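Local structure of sorbitol dehydrogenase (Gluconobacter oxydans, 5ITG) at residues V33-R38 / L253-E258; E41-E46 / L84-P89; G133-N138 / R199-G204; A407-M412 / P428-A433; S445-P450 / E462-V467. The protein probably oxidises D-sorbitol to L-sorbose, passing hydride to a nicotinamide cofactor. All coordinates share one frame; numbering follows the deposited sequence.

Contact 1. Residues V33-R38 / L253-E258; sequences VGNFFR and LPLVAE
Arg38 NH2 turns its N-H toward Leu253 O, forming a hydrogen bond with an N-H...O angle of 146°. The modelled N...O separation of 2.5 Å is very short, so its exact length is doubtful. The carbonyl lies at the edge of the guanidinium, near its plane, whereas one face is taken by Leu255: CD1 sits 4.0 Å above the plane over the centre, and CD2 is 3.6 Å from NH2. The same leucine touches the helix itself, with CD1 3.4 Å from Asn35 O and 3.8 Å from Arg38 CB. A bend at chi3 (60°) turns the end of the arginine toward Leu253, just ahead of strand 255-258. Cut back to an alanine here, the side chain would probably leave Leu253 O without this donor and the Leu255 methyls without the flat group beside them. Further out, Tyr82 holds Arg38 twice, by a cation-pi contact and by a hydrogen bond from its OH to Arg38 O, while strand 82-87 pairs with Leu255 through backbone bonds. Gly34 takes the N-cap position of helix 35-39, which follows strand 26-31. This glycine-rich strand-to-helix turn is the hallmark of a Rossmann fold, where relatives bind the dinucleotide.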
# COMPACT_ATOMS: atom_id res chain seq x y z
N VAL A 33 5.76 -10.63 -8.49
CA VAL A 33 5.13 -11.54 -7.54
C VAL A 33 5.72 -11.41 -6.14
O VAL A 33 6.54 -12.23 -5.72
CB VAL A 33 5.25 -13.00 -8.02
CG1 VAL A 33 4.59 -13.96 -7.03
CG2 VAL A 33 4.60 -13.15 -9.38
N GLY A 34 5.30 -10.36 -5.44
CA GLY A 34 5.77 -10.12 -4.09
C GLY A 34 4.73 -10.53 -3.06
O GLY A 34 3.63 -10.97 -3.42
N ASN A 35 5.07 -10.37 -1.79
CA ASN A 35 4.18 -10.75 -0.71
C ASN A 35 2.82 -10.07 -0.73
O ASN A 35 1.81 -10.72 -0.50
CB ASN A 35 4.84 -10.48 0.64
CG ASN A 35 6.13 -11.22 0.82
OD1 ASN A 35 6.27 -12.36 0.38
ND2 ASN A 35 7.10 -10.58 1.48
N PHE A 36 2.80 -8.77 -0.99
CA PHE A 36 1.53 -8.06 -1.01
C PHE A 36 0.56 -8.65 -2.03
O PHE A 36 -0.61 -8.89 -1.72
CB PHE A 36 1.74 -6.57 -1.31
CG PHE A 36 0.48 -5.77 -1.24
CD1 PHE A 36 -0.21 -5.64 -0.03
CD2 PHE A 36 -0.05 -5.17 -2.37
CE1 PHE A 36 -1.41 -4.94 0.03
CE2 PHE A 36 -1.25 -4.47 -2.32
CZ PHE A 36 -1.93 -4.35 -1.11
N PHE A 37 1.06 -8.88 -3.24
CA PHE A 37 0.25 -9.46 -4.31
C PHE A 37 -0.32 -10.80 -3.87
O PHE A 37 -1.52 -11.06 -4.02
CB PHE A 37 1.11 -9.69 -5.57
CG PHE A 37 0.58 -10.79 -6.47
CD1 PHE A 37 -0.56 -10.59 -7.23
CD2 PHE A 37 1.18 -12.04 -6.48
CE1 PHE A 37 -1.10 -11.63 -8.00
CE2 PHE A 37 0.65 -13.10 -7.24
CZ PHE A 37 -0.50 -12.89 -8.00
N ARG A 38 0.54 -11.64 -3.31
CA ARG A 38 0.13 -12.97 -2.88
C ARG A 38 -0.89 -12.99 -1.74
O ARG A 38 -1.65 -13.95 -1.61
CB ARG A 38 1.38 -13.76 -2.49
CG ARG A 38 2.33 -13.96 -3.65
CD ARG A 38 3.69 -14.41 -3.14
NE ARG A 38 3.55 -15.66 -2.41
CZ ARG A 38 4.36 -16.07 -1.44
NH1 ARG A 38 5.40 -15.33 -1.07
NH2 ARG A 38 4.13 -17.22 -0.85
N LEU A 253 7.73 -20.97 0.74
CA LEU A 253 7.29 -19.60 0.52
C LEU A 253 6.09 -19.19 1.39
O LEU A 253 5.08 -18.70 0.88
CB LEU A 253 6.92 -19.43 -0.96
CG LEU A 253 8.02 -19.89 -1.91
CD1 LEU A 253 7.46 -20.11 -3.30
CD2 LEU A 253 9.14 -18.86 -1.92
N PRO A 254 6.20 -19.36 2.71
CA PRO A 254 5.10 -18.99 3.60
C PRO A 254 5.06 -17.49 3.84
O PRO A 254 6.09 -16.83 3.85
CB PRO A 254 5.43 -19.75 4.87
CG PRO A 254 6.91 -19.58 4.93
CD PRO A 254 7.34 -19.88 3.49
N LEU A 255 3.86 -16.95 4.04
CA LEU A 255 3.73 -15.53 4.33
C LEU A 255 2.55 -15.33 5.27
O LEU A 255 1.71 -16.23 5.43
CB LEU A 255 3.55 -14.70 3.04
CG LEU A 255 2.22 -14.68 2.29
CD1 LEU A 255 2.31 -13.67 1.16
CD2 LEU A 255 1.89 -16.06 1.76
N VAL A 256 2.50 -14.16 5.89
CA VAL A 256 1.45 -13.85 6.84
C VAL A 256 0.94 -12.42 6.62
O VAL A 256 1.68 -11.56 6.17
CB VAL A 256 1.99 -14.02 8.29
CG1 VAL A 256 3.25 -13.19 8.48
CG2 VAL A 256 0.93 -13.62 9.31
N ALA A 257 -0.33 -12.20 6.92
CA ALA A 257 -0.93 -10.88 6.74
C ALA A 257 -1.96 -10.69 7.84
O ALA A 257 -2.39 -11.66 8.46
CB ALA A 257 -1.59 -10.78 5.37
N GLU A 258 -2.35 -9.43 8.07
CA GLU A 258 -3.37 -9.14 9.08
C GLU A 258 -4.68 -9.65 8.51
O GLU A 258 -4.83 -9.78 7.29
CB GLU A 258 -3.45 -7.63 9.35
CG GLU A 258 -3.93 -6.81 8.16
CD GLU A 258 -3.97 -5.31 8.45
OE1 GLU A 258 -4.23 -4.93 9.61
OE2 GLU A 258 -3.76 -4.52 7.50

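Contact 2. Residues E41-E46 / L84-P89; sequences EAFYVE and LTETAP
Phe43 reaches from helix 41-46 to two side chains of strand 82-87, one apolar and one acidic. Its CG stands anti to the backbone N (chi1 180°), which carries the ring straight out from the helix to the strand. There CD1 lies 3.8 Å from Leu84 CD2, the leucine crossing the phenylalanine at about a right angle. Of the two Leu84 methyls it is CD2 that meets the ring. Glu86, two residues along and therefore on the same side of the strand, comes at the ring from the opposite direction. Its chain is extended beyond CG, so that the carboxylate reaches the ring with OE2 foremost, and the last torsion (chi3 -82°) helps set its plane 77° from that of the ring. OE2 is 3.1 Å from both Phe43 CE1 and Phe43 CZ, an oblique approach to one C-C bond of the ring. The stronger partner of OE2 is Arg230, through a salt bridge, and Arg230 also makes a cation-pi contact with Phe43, while His261 meets the ring edge-to-face. A leucine in place of Phe43 would probably deprive Arg230 of its aromatic partner and open a gap beside Leu84 CD2 and the carboxylate. The chemistry is thus mixed: apolar contact with Leu84 stands next to the oblique approach of a carboxylate oxygen, which Arg230, paired with OE2 and in contact with the ring, probably makes tolerable by offsetting the negative charge brought into this buried place.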
# COMPACT_ATOMS: atom_id res chain seq x y z
N GLU A 41 -4.20 -9.21 -3.91
CA GLU A 41 -4.81 -9.52 -5.20
C GLU A 41 -5.09 -11.02 -5.37
O GLU A 41 -6.20 -11.42 -5.73
CB GLU A 41 -3.91 -9.05 -6.35
CG GLU A 41 -4.59 -9.15 -7.71
CD GLU A 41 -3.66 -8.85 -8.87
OE1 GLU A 41 -2.79 -7.97 -8.72
OE2 GLU A 41 -3.81 -9.49 -9.94
N ALA A 42 -4.08 -11.85 -5.13
CA ALA A 42 -4.25 -13.29 -5.26
C ALA A 42 -5.32 -13.79 -4.30
O ALA A 42 -6.05 -14.74 -4.59
CB ALA A 42 -2.92 -14.00 -5.00
N PHE A 43 -5.40 -13.14 -3.14
CA PHE A 43 -6.36 -13.48 -2.09
C PHE A 43 -7.80 -13.29 -2.54
O PHE A 43 -8.65 -14.16 -2.33
CB PHE A 43 -6.08 -12.61 -0.85
CG PHE A 43 -7.01 -12.87 0.30
CD1 PHE A 43 -6.86 -14.00 1.10
CD2 PHE A 43 -8.02 -11.96 0.60
CE1 PHE A 43 -7.70 -14.23 2.19
CE2 PHE A 43 -8.87 -12.18 1.69
CZ PHE A 43 -8.70 -13.31 2.49
N TYR A 44 -8.09 -12.14 -3.15
CA TYR A 44 -9.44 -11.87 -3.63
C TYR A 44 -9.83 -12.78 -4.79
O TYR A 44 -10.96 -13.29 -4.85
CB TYR A 44 -9.59 -10.40 -4.05
CG TYR A 44 -9.67 -9.44 -2.87
CD1 TYR A 44 -10.86 -9.29 -2.16
CD2 TYR A 44 -8.56 -8.70 -2.47
CE1 TYR A 44 -10.94 -8.42 -1.07
CE2 TYR A 44 -8.63 -7.83 -1.38
CZ TYR A 44 -9.82 -7.69 -0.69
OH TYR A 44 -9.87 -6.83 0.39
N VAL A 45 -8.90 -13.00 -5.72
CA VAL A 45 -9.17 -13.86 -6.86
C VAL A 45 -9.48 -15.28 -6.39
O VAL A 45 -10.38 -15.94 -6.92
CB VAL A 45 -7.98 -13.87 -7.84
CG1 VAL A 45 -8.16 -14.96 -8.89
CG2 VAL A 45 -7.87 -12.50 -8.52
N GLU A 46 -8.74 -15.73 -5.38
CA GLU A 46 -8.92 -17.06 -4.82
C GLU A 46 -10.37 -17.30 -4.40
O GLU A 46 -10.87 -18.43 -4.46
CB GLU A 46 -8.01 -17.24 -3.60
CG GLU A 46 -8.07 -18.61 -2.94
CD GLU A 46 -7.17 -19.62 -3.62
OE1 GLU A 46 -6.89 -19.44 -4.82
OE2 GLU A 46 -6.76 -20.59 -2.96
N LEU A 84 -0.87 -19.05 3.28
CA LEU A 84 -1.09 -17.70 3.75
C LEU A 84 -1.74 -17.76 5.12
O LEU A 84 -2.85 -18.26 5.26
CB LEU A 84 -2.00 -16.92 2.79
CG LEU A 84 -2.48 -15.56 3.31
CD1 LEU A 84 -1.28 -14.68 3.63
CD2 LEU A 84 -3.37 -14.89 2.27
N THR A 85 -1.02 -17.27 6.12
CA THR A 85 -1.54 -17.23 7.48
C THR A 85 -2.14 -15.83 7.65
O THR A 85 -1.53 -14.84 7.25
CB THR A 85 -0.42 -17.43 8.51
OG1 THR A 85 0.19 -18.71 8.31
CG2 THR A 85 -0.99 -17.37 9.93
N GLU A 86 -3.34 -15.77 8.22
CA GLU A 86 -4.02 -14.50 8.47
C GLU A 86 -4.18 -14.36 9.98
O GLU A 86 -4.84 -15.18 10.62
CB GLU A 86 -5.38 -14.49 7.78
CG GLU A 86 -5.26 -14.43 6.26
CD GLU A 86 -6.57 -14.73 5.56
OE1 GLU A 86 -6.89 -15.92 5.38
OE2 GLU A 86 -7.27 -13.77 5.18
N THR A 87 -3.57 -13.32 10.55
CA THR A 87 -3.62 -13.10 11.99
C THR A 87 -4.46 -11.91 12.42
O THR A 87 -4.21 -10.78 11.99
CB THR A 87 -2.20 -12.93 12.54
OG1 THR A 87 -1.40 -14.05 12.14
CG2 THR A 87 -2.21 -12.82 14.06
N ALA A 88 -5.44 -12.16 13.29
CA ALA A 88 -6.34 -11.12 13.79
C ALA A 88 -5.77 -10.45 15.04
O ALA A 88 -4.89 -10.99 15.69
CB ALA A 88 -7.70 -11.72 14.09
N PRO A 89 -6.27 -9.25 15.38
CA PRO A 89 -5.79 -8.53 16.57
C PRO A 89 -6.03 -9.33 17.86
O PRO A 89 -5.37 -9.09 18.88
CB PRO A 89 -6.58 -7.23 16.54
CG PRO A 89 -6.83 -7.02 15.06
CD PRO A 89 -7.22 -8.41 14.63

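Contact 3. Residues G133-N138 / R199-G204; sequences GGYNIN and RKAFLG
Ile137 lays its terminal methyl against the aliphatic chain of Lys200, CD1 coming within 3.5 Å of CD and 4.0 Å of CG. The two side chains cross at about a right angle. They belong to the Rossmann domain, where the loop that follows parallel strand 125-128 folds back onto helix 194-209. Ile137 CG1 lies anti to the carbonyl carbon (chi1 -61°), and this turns CD1 to the helix, so that it also brushes Ala201 CB at 4.4 Å. The lysine runs out extended and then bends at chi3 (-65°), so the methyl rests on the hydrocarbon part while NZ goes on to a hydrogen bond with Gly142 O in the same loop. The helix is therefore held to the loop by both an apolar and a polar part of one residue. Beside it, Ala201 faces Tyr135, its methyl near the plane of the ring at the edge and 4.4 Å from Tyr135 CB. Tyr135 points its hydroxyl elsewhere, to Asp189 and Ser187, which ties the loop to the neighbouring strand 184-187. Ala201 also touches Phe165 of helix 164-177. Between Tyr135 and Ile137 the chain turns at Asn136, whose positive phi (54°) lets both neighbours reach the helix. In the tightest approach at Ala201, a backbone oxygen meets a methyl: Tyr135 O stands 3.4 Å from Ala201 CB.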
# COMPACT_ATOMS: atom_id res chain seq x y z
N GLY A 133 8.93 3.31 -7.70
CA GLY A 133 10.10 3.48 -8.54
C GLY A 133 10.01 2.67 -9.81
O GLY A 133 10.61 3.01 -10.84
N GLY A 134 9.23 1.59 -9.75
CA GLY A 134 9.06 0.72 -10.90
C GLY A 134 8.35 1.36 -12.08
O GLY A 134 8.46 0.85 -13.19
N TYR A 135 7.63 2.45 -11.86
CA TYR A 135 6.91 3.10 -12.96
C TYR A 135 7.79 4.04 -13.79
O TYR A 135 7.33 4.61 -14.78
CB TYR A 135 5.66 3.82 -12.43
CG TYR A 135 4.61 2.85 -11.92
CD1 TYR A 135 4.63 2.39 -10.60
CD2 TYR A 135 3.64 2.32 -12.78
CE1 TYR A 135 3.74 1.42 -10.15
CE2 TYR A 135 2.74 1.34 -12.34
CZ TYR A 135 2.79 0.89 -11.03
OH TYR A 135 1.95 -0.11 -10.60
N ASN A 136 9.04 4.18 -13.39
CA ASN A 136 10.00 5.00 -14.14
C ASN A 136 9.55 6.43 -14.42
O ASN A 136 9.70 6.92 -15.54
CB ASN A 136 10.34 4.29 -15.46
CG ASN A 136 11.37 5.04 -16.29
OD1 ASN A 136 12.41 5.46 -15.78
ND2 ASN A 136 11.10 5.19 -17.58
N ILE A 137 8.99 7.09 -13.41
CA ILE A 137 8.56 8.48 -13.55
C ILE A 137 9.67 9.35 -12.95
O ILE A 137 9.99 9.22 -11.78
CB ILE A 137 7.26 8.77 -12.78
CG1 ILE A 137 6.12 7.90 -13.31
CG2 ILE A 137 6.91 10.25 -12.90
CD1 ILE A 137 5.87 8.02 -14.79
N ASN A 138 10.26 10.21 -13.77
CA ASN A 138 11.33 11.09 -13.30
C ASN A 138 10.77 11.99 -12.19
O ASN A 138 9.74 12.63 -12.36
CB ASN A 138 11.87 11.93 -14.46
CG ASN A 138 12.99 12.86 -14.04
OD1 ASN A 138 12.77 13.84 -13.32
ND2 ASN A 138 14.20 12.57 -14.49
N ARG A 199 -1.01 4.68 -16.37
CA ARG A 199 -1.37 5.25 -17.67
C ARG A 199 -0.25 6.14 -18.21
O ARG A 199 0.10 6.05 -19.39
CB ARG A 199 -2.68 6.04 -17.56
CG ARG A 199 -3.11 6.71 -18.87
CD ARG A 199 -4.51 7.29 -18.77
NE ARG A 199 -4.59 8.33 -17.75
CZ ARG A 199 -5.73 8.90 -17.35
NH1 ARG A 199 -6.89 8.54 -17.89
NH2 ARG A 199 -5.70 9.84 -16.42
N LYS A 200 0.31 6.98 -17.35
CA LYS A 200 1.39 7.87 -17.75
C LYS A 200 2.63 7.10 -18.21
O LYS A 200 3.26 7.43 -19.22
CB LYS A 200 1.78 8.79 -16.59
CG LYS A 200 2.97 9.70 -16.89
CD LYS A 200 3.43 10.45 -15.65
CE LYS A 200 2.37 11.41 -15.15
NZ LYS A 200 2.83 12.10 -13.91
N ALA A 201 2.98 6.05 -17.47
CA ALA A 201 4.15 5.24 -17.79
C ALA A 201 3.97 4.43 -19.07
O ALA A 201 4.81 4.49 -19.97
CB ALA A 201 4.46 4.32 -16.62
N PHE A 202 2.88 3.67 -19.15
CA PHE A 202 2.64 2.86 -20.34
C PHE A 202 2.36 3.64 -21.62
O PHE A 202 2.77 3.23 -22.70
CB PHE A 202 1.54 1.84 -20.05
CG PHE A 202 1.97 0.77 -19.11
CD1 PHE A 202 2.90 -0.19 -19.50
CD2 PHE A 202 1.51 0.75 -17.79
CE1 PHE A 202 3.37 -1.15 -18.60
CE2 PHE A 202 1.97 -0.20 -16.89
CZ PHE A 202 2.90 -1.15 -17.29
N LEU A 203 1.67 4.78 -21.51
CA LEU A 203 1.41 5.60 -22.69
C LEU A 203 2.65 6.41 -23.01
O LEU A 203 2.86 6.82 -24.16
CB LEU A 203 0.22 6.55 -22.46
CG LEU A 203 -1.17 5.93 -22.32
CD1 LEU A 203 -2.21 7.04 -22.27
CD2 LEU A 203 -1.46 5.00 -23.48
N GLY A 204 3.47 6.67 -22.00
CA GLY A 204 4.70 7.41 -22.21
C GLY A 204 5.62 6.58 -23.08
O GLY A 204 6.30 7.11 -23.96

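Contact 4. Residues A407-M412 / P428-A433; sequences ASYLEM and PTYGDA
Tyr409 OH is gripped by two groups: Tyr430 OH donates a hydrogen bond to it at 2.9 Å, and Glu427 OE2, a few residues before Tyr430, is its second hydrogen-bonding partner. The two tyrosines approach from opposite directions and meet hydroxyl to hydroxyl. The incoming oxygen arrives at the edge of the Tyr409 ring and in its plane, with Tyr430 OH 4.0 Å from Tyr409 CE2. Relative to the Tyr430 ring the approach is oblique, Tyr409 OH lying 3.6 Å from Tyr430 CZ. On helix 400-412 the CG of Tyr409 stands anti to the backbone N (chi1 171°), which sends the phenol away from the helix axis. Both rings touch Cys378 of helix 377-394, and Tyr409 also meets Phe307, with ring planes at about 45°, so the polar link is embedded in side chains of the helical C-terminal domain. Directly after Tyr430, Gly431 occupies the N-cap position of helix 432-439. The contact thus joins the end of one helix to the lead-in of the next. Both tyrosines are buried, and the chain of bonds gives their hydroxyls partners there; because a carboxylate stands at its end, the phenol of Tyr409 is probably polarised toward Glu427, which would make its oxygen a better acceptor for the bond from Tyr430 OH.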
# COMPACT_ATOMS: atom_id res chain seq x y z
N ALA A 407 1.74 20.32 18.34
CA ALA A 407 2.64 20.55 19.47
C ALA A 407 3.43 19.29 19.82
O ALA A 407 4.60 19.37 20.20
CB ALA A 407 1.85 21.03 20.69
N SER A 408 2.77 18.14 19.69
CA SER A 408 3.40 16.85 19.98
C SER A 408 4.48 16.55 18.95
O SER A 408 5.57 16.08 19.29
CB SER A 408 2.35 15.73 19.96
OG SER A 408 1.52 15.79 21.11
N TYR A 409 4.17 16.82 17.69
CA TYR A 409 5.12 16.62 16.61
C TYR A 409 6.36 17.48 16.87
O TYR A 409 7.50 17.00 16.82
CB TYR A 409 4.50 16.99 15.26
CG TYR A 409 5.48 17.01 14.11
CD1 TYR A 409 6.09 15.83 13.67
CD2 TYR A 409 5.82 18.20 13.48
CE1 TYR A 409 7.03 15.85 12.63
CE2 TYR A 409 6.75 18.23 12.44
CZ TYR A 409 7.35 17.05 12.02
OH TYR A 409 8.28 17.09 11.00
N LEU A 410 6.14 18.76 17.16
CA LEU A 410 7.24 19.69 17.42
C LEU A 410 8.09 19.30 18.63
O LEU A 410 9.31 19.43 18.60
CB LEU A 410 6.71 21.12 17.58
CG LEU A 410 6.15 21.67 16.26
CD1 LEU A 410 5.62 23.09 16.46
CD2 LEU A 410 7.24 21.63 15.20
N GLU A 411 7.44 18.83 19.69
CA GLU A 411 8.18 18.42 20.87
C GLU A 411 8.91 17.10 20.61
O GLU A 411 10.03 16.89 21.08
CB GLU A 411 7.24 18.30 22.07
CG GLU A 411 6.80 19.66 22.60
CD GLU A 411 7.98 20.50 23.08
OE1 GLU A 411 8.71 20.04 23.98
OE2 GLU A 411 8.17 21.63 22.57
N MSE A 412 8.29 16.21 19.82
CA MSE A 412 8.90 14.92 19.50
C MSE A 412 10.22 15.15 18.75
O MSE A 412 11.20 14.44 18.94
CB MSE A 412 7.94 14.09 18.63
CG MSE A 412 8.47 12.72 18.19
SE MSE A 412 9.63 12.77 16.62
CE MSE A 412 8.35 13.44 15.30
N PRO A 428 14.06 13.38 5.99
CA PRO A 428 14.83 13.56 4.76
C PRO A 428 14.79 14.95 4.13
O PRO A 428 15.80 15.45 3.64
CB PRO A 428 14.25 12.50 3.83
CG PRO A 428 13.87 11.41 4.77
CD PRO A 428 13.21 12.18 5.89
N THR A 429 13.62 15.59 4.17
CA THR A 429 13.47 16.92 3.57
C THR A 429 14.03 18.06 4.41
O THR A 429 14.10 19.19 3.94
CB THR A 429 11.98 17.23 3.28
OG1 THR A 429 11.26 17.31 4.52
CG2 THR A 429 11.37 16.14 2.41
N TYR A 430 14.42 17.76 5.64
CA TYR A 430 14.97 18.78 6.52
C TYR A 430 16.48 18.92 6.35
O TYR A 430 17.18 17.92 6.17
CB TYR A 430 14.67 18.46 7.99
CG TYR A 430 13.24 18.74 8.43
CD1 TYR A 430 12.27 19.14 7.51
CD2 TYR A 430 12.88 18.60 9.77
CE1 TYR A 430 10.95 19.38 7.93
CE2 TYR A 430 11.57 18.84 10.19
CZ TYR A 430 10.61 19.23 9.26
OH TYR A 430 9.32 19.44 9.67
N GLY A 431 16.95 20.16 6.41
CA GLY A 431 18.38 20.43 6.30
C GLY A 431 18.85 21.01 7.62
O GLY A 431 18.17 20.85 8.64
N ASP A 432 19.99 21.70 7.61
CA ASP A 432 20.52 22.29 8.83
C ASP A 432 19.60 23.38 9.35
O ASP A 432 19.36 23.49 10.56
CB ASP A 432 21.91 22.90 8.58
CG ASP A 432 22.93 21.87 8.14
OD1 ASP A 432 23.00 20.80 8.78
OD2 ASP A 432 23.66 22.13 7.17
N ALA A 433 19.08 24.19 8.44
CA ALA A 433 18.17 25.27 8.80
C ALA A 433 16.94 24.72 9.53
O ALA A 433 16.62 25.15 10.64
CB ALA A 433 17.75 26.04 7.55

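Contact 5. Residues S445-P450 / E462-V467; sequences SSLKLP and ELDQKV
With its CG anti to the carbonyl carbon (chi1 -77°), Leu447 pushes both methyls toward helix 461-477, where they divide between Asp464 and Val467. CD1 settles 3.9 Å from Asp464 CB, and CD2 meets Val467 CG1 at 3.8 Å. The valine presents CG1 because that branch stands anti to its backbone N (chi1 169°), and it slides past the leucine in the opposite direction. Since Asp464 and Val467 are three residues apart, they lie about one turn from each other on the same side of the helix, and the leucine spans them. This is a short 3-10 turn, 445-448, docked on the long helix that follows it in the all-helical C-terminal domain of the mannitol dehydrogenase family. Val467 also packs on Ala403 of helix 400-412. Alongside the methyls a polar bridge forms: one water donates to Leu447 O at 2.9 Å and to Asp464 OD1 at 3.2 Å, so it links turn and helix without direct contact of the two oxygens. Leu447 O has a further donor in Arg456 NH2. The other carboxylate oxygen, Asp464 OD2, is held by Thr460 OG1 just before the segment, while OD1 also lies 4.1 Å from Leu447 CD2.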
# COMPACT_ATOMS: atom_id res chain seq x y z
N SER A 445 9.84 29.17 17.16
CA SER A 445 10.64 28.95 15.96
C SER A 445 10.22 27.82 15.04
O SER A 445 10.06 28.03 13.84
CB SER A 445 12.11 28.76 16.34
OG SER A 445 12.63 29.92 16.96
N SER A 446 10.03 26.62 15.59
CA SER A 446 9.66 25.48 14.75
C SER A 446 8.28 25.55 14.10
O SER A 446 7.92 24.67 13.32
CB SER A 446 9.83 24.15 15.52
OG SER A 446 9.14 24.15 16.75
N LEU A 447 7.51 26.59 14.39
CA LEU A 447 6.21 26.74 13.76
C LEU A 447 6.44 27.06 12.29
O LEU A 447 5.55 26.89 11.45
CB LEU A 447 5.41 27.87 14.42
CG LEU A 447 4.77 27.56 15.78
CD1 LEU A 447 4.15 28.82 16.37
CD2 LEU A 447 3.72 26.48 15.62
N LYS A 448 7.65 27.52 11.97
CA LYS A 448 8.00 27.85 10.60
C LYS A 448 8.43 26.64 9.76
O LYS A 448 8.68 26.78 8.57
CB LYS A 448 9.12 28.90 10.58
CG LYS A 448 8.79 30.15 11.38
CD LYS A 448 9.99 31.10 11.46
CE LYS A 448 11.15 30.48 12.24
NZ LYS A 448 12.33 31.38 12.23
N LEU A 449 8.52 25.46 10.38
CA LEU A 449 8.92 24.26 9.62
C LEU A 449 7.97 24.06 8.44
O LEU A 449 6.81 24.44 8.51
CB LEU A 449 8.92 23.02 10.51
CG LEU A 449 10.03 22.94 11.57
CD1 LEU A 449 9.78 21.77 12.52
CD2 LEU A 449 11.38 22.80 10.88
N PRO A 450 8.46 23.46 7.35
CA PRO A 450 7.68 23.20 6.14
C PRO A 450 6.46 22.30 6.35
O PRO A 450 5.53 22.30 5.55
CB PRO A 450 8.69 22.55 5.19
CG PRO A 450 10.01 23.09 5.66
CD PRO A 450 9.86 23.03 7.16
N GLU A 462 -4.82 31.90 15.83
CA GLU A 462 -5.37 31.18 16.96
C GLU A 462 -4.75 29.79 17.12
O GLU A 462 -4.44 29.36 18.23
CB GLU A 462 -6.89 31.04 16.81
CG GLU A 462 -7.62 30.85 18.13
CD GLU A 462 -9.11 30.64 17.94
OE1 GLU A 462 -9.71 31.36 17.10
OE2 GLU A 462 -9.68 29.77 18.63
N LEU A 463 -4.55 29.10 16.01
CA LEU A 463 -3.96 27.77 16.04
C LEU A 463 -2.53 27.83 16.57
O LEU A 463 -2.16 27.08 17.46
CB LEU A 463 -3.96 27.14 14.63
CG LEU A 463 -3.26 25.78 14.50
CD1 LEU A 463 -3.97 24.75 15.36
CD2 LEU A 463 -3.25 25.32 13.04
N ASP A 464 -1.72 28.73 16.02
CA ASP A 464 -0.33 28.83 16.46
C ASP A 464 -0.19 29.18 17.94
O ASP A 464 0.68 28.62 18.63
CB ASP A 464 0.43 29.84 15.58
CG ASP A 464 0.50 29.40 14.11
OD1 ASP A 464 0.46 28.18 13.84
OD2 ASP A 464 0.59 30.28 13.23
N GLN A 465 -1.03 30.07 18.43
CA GLN A 465 -0.98 30.45 19.84
C GLN A 465 -1.30 29.25 20.72
O GLN A 465 -0.63 29.02 21.73
CB GLN A 465 -1.97 31.59 20.12
CG GLN A 465 -1.44 32.97 19.73
CD GLN A 465 -2.54 34.01 19.59
OE1 GLN A 465 -3.40 34.15 20.46
NE2 GLN A 465 -2.52 34.75 18.48
N LYS A 466 -2.32 28.48 20.34
CA LYS A 466 -2.71 27.30 21.10
C LYS A 466 -1.57 26.28 21.09
O LYS A 466 -1.29 25.64 22.10
CB LYS A 466 -3.97 26.67 20.50
CG LYS A 466 -4.42 25.38 21.16
CD LYS A 466 -4.97 25.62 22.56
CE LYS A 466 -5.55 24.33 23.13
NZ LYS A 466 -6.18 24.53 24.47
N VAL A 467 -0.93 26.14 19.93
CA VAL A 467 0.19 25.21 19.80
C VAL A 467 1.29 25.57 20.78
O VAL A 467 1.85 24.70 21.45
CB VAL A 467 0.77 25.23 18.36
CG1 VAL A 467 2.08 24.44 18.31
CG2 VAL A 467 -0.24 24.60 17.38
O HOH W 1 2.64 26.98 11.77

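How the contacts relate
Contacts 1 and 2 lie with centres 8 Å apart in the Rossmann domain; helices 35-39 and 41-46 follow each other, and strands 255-258 and 82-87 are neighbours in one sheet. Phe37 O to Ala42 N and Ala257 O to Thr87 N, both 2.9 Å, probably bond the two contacts directly. Contacts 2 and 3 are nested within the loop that contact 1 closes, although contact 3 lies about 25 Å from it, centre to centre. Contacts 4 and 5 come later, in the C-terminal domain, 12 Å apart between centres and touching through Leu410 and Leu449. Across the chain's centre, contacts 1 and 2 tie the probable cofactor-binding domain, 4 and 5 the helical one.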